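Local coordinates for BH0493 protein (Bacillus halodurans C-125, PDB 2PNK), which probably interconverts aldose and ketose uronates, such as glucuronate and fructuronate, as a metal-binding enzyme of the uronate isomerase family that can hold zinc, at residues 171-176 and 222-227. Numbering follows the deposited sequence.
Sequences RLDPLL and AVSLPP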
ATOM      1  N   ARG A 171     -25.775   6.583 -17.043  1.00 19.91           N
ATOM      2  CA  ARG A 171     -25.211   7.235 -15.868  1.00 22.37           C
ATOM      3  C   ARG A 171     -26.322   7.877 -15.048  1.00 21.75           C
ATOM      4  O   ARG A 171     -27.114   8.653 -15.569  1.00 24.65           O
ATOM      5  CB  ARG A 171     -24.166   8.281 -16.261  1.00 20.14           C
ATOM      6  CG  ARG A 171     -23.574   9.075 -15.098  1.00 29.65           C
ATOM      7  CD  ARG A 171     -22.868  10.323 -15.614  1.00 36.63           C
ATOM      8  NE  ARG A 171     -22.101  11.020 -14.581  1.00 42.55           N
ATOM      9  CZ  ARG A 171     -22.520  12.093 -13.908  1.00 40.74           C
ATOM     10  NH1 ARG A 171     -23.721  12.613 -14.135  1.00 47.66           N
ATOM     11  NH2 ARG A 171     -21.734  12.647 -12.991  1.00 50.85           N
ATOM     12  N   LEU A 172     -26.352   7.568 -13.758  1.00 21.57           N
ATOM     13  CA  LEU A 172     -27.485   7.959 -12.901  1.00 22.01           C
ATOM     14  C   LEU A 172     -27.117   8.860 -11.726  1.00 21.91           C
ATOM     15  O   LEU A 172     -27.934   9.098 -10.851  1.00 21.60           O
ATOM     16  CB  LEU A 172     -28.189   6.698 -12.393  1.00 22.55           C
ATOM     17  CG  LEU A 172     -28.837   5.840 -13.494  1.00 25.35           C
ATOM     18  CD1 LEU A 172     -29.184   4.457 -12.905  1.00 26.84           C
ATOM     19  CD2 LEU A 172     -30.062   6.537 -14.070  1.00 21.57           C
ATOM     20  N   ASP A 173     -25.923   9.433 -11.728  1.00 21.60           N
ATOM     21  CA  ASP A 173     -25.515  10.298 -10.640  1.00 20.35           C
ATOM     22  C   ASP A 173     -26.497  11.360 -10.178  1.00 21.69           C
ATOM     23  O   ASP A 173     -26.672  11.517  -8.979  1.00 21.20           O
ATOM     24  CB  ASP A 173     -24.175  10.966 -10.948  1.00 24.82           C
ATOM     25  CG  ASP A 173     -23.037   9.972 -11.042  1.00 25.89           C
ATOM     26  OD1 ASP A 173     -23.212   8.884 -11.620  1.00 27.57           O
ATOM     27  OD2 ASP A 173     -21.946  10.301 -10.583  1.00 28.43           O
ATOM     28  N   PRO A 174     -27.082  12.146 -11.106  1.00 21.74           N
ATOM     29  CA  PRO A 174     -28.045  13.155 -10.687  1.00 22.75           C
ATOM     30  C   PRO A 174     -29.304  12.594  -9.988  1.00 23.01           C
ATOM     31  O   PRO A 174     -29.801  13.211  -9.062  1.00 23.81           O
ATOM     32  CB  PRO A 174     -28.434  13.850 -12.018  1.00 25.40           C
ATOM     33  CG  PRO A 174     -27.299  13.559 -12.949  1.00 21.27           C
ATOM     34  CD  PRO A 174     -26.858  12.182 -12.568  1.00 25.20           C
ATOM     35  N   LEU A 175     -29.798  11.445 -10.443  1.00 21.71           N
ATOM     36  CA  LEU A 175     -30.951  10.795  -9.842  1.00 21.39           C
ATOM     37  C   LEU A 175     -30.600  10.268  -8.448  1.00 21.94           C
ATOM     38  O   LEU A 175     -31.337  10.454  -7.471  1.00 20.56           O
ATOM     39  CB  LEU A 175     -31.430   9.638 -10.738  1.00 21.50           C
ATOM     40  CG  LEU A 175     -32.610   8.813 -10.226  1.00 24.60           C
ATOM     41  CD1 LEU A 175     -33.950   9.589 -10.379  1.00 25.28           C
ATOM     42  CD2 LEU A 175     -32.668   7.451 -10.951  1.00 16.33           C
ATOM     43  N   LEU A 176     -29.465   9.602  -8.339  1.00 22.96           N
ATOM     44  CA  LEU A 176     -29.105   8.963  -7.063  1.00 22.03           C
ATOM     45  C   LEU A 176     -28.481   9.877  -6.017  1.00 22.50           C
ATOM     46  O   LEU A 176     -28.737   9.694  -4.829  1.00 22.60           O
ATOM     47  CB  LEU A 176     -28.188   7.749  -7.307  1.00 23.09           C
ATOM     48  CG  LEU A 176     -28.783   6.545  -8.052  1.00 26.00           C
ATOM     49  CD1 LEU A 176     -27.696   5.481  -8.205  1.00 28.67           C
ATOM     50  CD2 LEU A 176     -29.932   5.968  -7.301  1.00 23.35           C
ATOM     51  N   ALA A 222     -24.873   3.044 -14.220  1.00 20.09           N
ATOM     52  CA  ALA A 222     -23.692   3.500 -13.471  1.00 20.29           C
ATOM     53  C   ALA A 222     -23.918   4.677 -12.552  1.00 20.53           C
ATOM     54  O   ALA A 222     -24.768   5.528 -12.810  1.00 17.68           O
ATOM     55  CB  ALA A 222     -22.554   3.861 -14.445  1.00 19.07           C
ATOM     56  N   VAL A 223     -23.130   4.710 -11.466  1.00 19.93           N
ATOM     57  CA  VAL A 223     -23.089   5.849 -10.563  1.00 19.80           C
ATOM     58  C   VAL A 223     -21.696   5.980  -9.935  1.00 21.06           C
ATOM     59  O   VAL A 223     -21.036   4.988  -9.686  1.00 20.42           O
ATOM     60  CB  VAL A 223     -24.182   5.747  -9.444  1.00 23.69           C
ATOM     61  CG1 VAL A 223     -23.954   4.521  -8.539  1.00 19.18           C
ATOM     62  CG2 VAL A 223     -24.242   7.028  -8.617  1.00 21.26           C
ATOM     63  N   SER A 224     -21.260   7.221  -9.693  1.00 22.45           N
ATOM     64  CA  SER A 224     -20.078   7.473  -8.881  1.00 23.75           C
ATOM     65  C   SER A 224     -20.495   7.885  -7.491  1.00 22.80           C
ATOM     66  O   SER A 224     -21.424   8.661  -7.332  1.00 21.96           O
ATOM     67  CB  SER A 224     -19.219   8.559  -9.499  1.00 26.98           C
ATOM     68  OG  SER A 224     -18.927   8.197 -10.841  1.00 36.89           O
ATOM     69  N   LEU A 225     -19.766   7.396  -6.483  1.00 20.31           N
ATOM     70  CA  LEU A 225     -20.224   7.463  -5.122  1.00 21.05           C
ATOM     71  C   LEU A 225     -19.122   7.936  -4.200  1.00 21.58           C
ATOM     72  O   LEU A 225     -17.959   7.557  -4.394  1.00 21.05           O
ATOM     73  CB  LEU A 225     -20.644   6.056  -4.659  1.00 20.76           C
ATOM     74  CG  LEU A 225     -21.843   5.460  -5.408  1.00 18.29           C
ATOM     75  CD1 LEU A 225     -22.004   3.943  -5.089  1.00 16.95           C
ATOM     76  CD2 LEU A 225     -23.149   6.204  -5.113  1.00 15.33           C
ATOM     77  N   PRO A 226     -19.491   8.696  -3.146  1.00 22.34           N
ATOM     78  CA  PRO A 226     -18.504   9.212  -2.235  1.00 19.71           C
ATOM     79  C   PRO A 226     -17.933   8.160  -1.300  1.00 21.20           C
ATOM     80  O   PRO A 226     -18.464   7.047  -1.177  1.00 22.35           O
ATOM     81  CB  PRO A 226     -19.290  10.246  -1.429  1.00 18.86           C
ATOM     82  CG  PRO A 226     -20.643   9.717  -1.401  1.00 18.37           C
ATOM     83  CD  PRO A 226     -20.850   9.108  -2.750  1.00 22.28           C
ATOM     84  N   PRO A 227     -16.843   8.519  -0.609  1.00 21.05           N
ATOM     85  CA  PRO A 227     -16.234   7.607   0.334  1.00 21.64           C
ATOM     86  C   PRO A 227     -17.169   7.213   1.466  1.00 21.23           C
ATOM     87  O   PRO A 227     -16.977   6.170   2.053  1.00 22.61           O
ATOM     88  CB  PRO A 227     -15.049   8.401   0.874  1.00 20.94           C
ATOM     89  CG  PRO A 227     -14.827   9.494  -0.067  1.00 23.54           C
ATOM     90  CD  PRO A 227     -16.102   9.791  -0.718  1.00 24.04           C
TER
HETATM   91  O   HOH W   1     -20.973   7.439 -13.083  1.00 40.18           O
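Leu172 N donates to Ala222 O at 2.8 Å and closes the short parallel pairing of Arg171 with Ala222. Past this bridge segment 171-176 turns into helix 173-177, and the carboxylate of Asp173 takes over as the acceptor for the strand. Ser224 N gives its hydrogen to Asp173 OD1 at 3.2 Å, from 37° out of the carboxylate plane, with a weak second bond to OD2. Asp173 CG lies beside its own backbone N (chi1 -65°), which brings both oxygens to the strand. A water donates to Asp173 OD1 at 3.0 Å and links it to Ser224 OG. Arg171 NH2 lies 3.4 Å from Asp173 OD2, an attraction of charges without a directed N-H; Arg171 NH1 forms a salt bridge with Asp146. An alanine at Asp173 would probably leave Ser224 N without its carboxylate acceptor, cost the water a partner and take the negative charge from beside Arg171. Leu176 crosses Val223 at about a right angle, with CD1 3.7 Å from Val223 CB. The side chains of Ala222 and Arg171 lie about 6 Å from those of His27 and His29, respectively, which bind zinc in this protein, though none is bound to this chain. Strand 256-263 pairs along the other edge of strand 221-225, while helix 236-252 packs on Leu172 and Leu176 and helix 199-216 on Leu172, consistent with the (beta/alpha)8 barrel of the amidohydrolase superfamily.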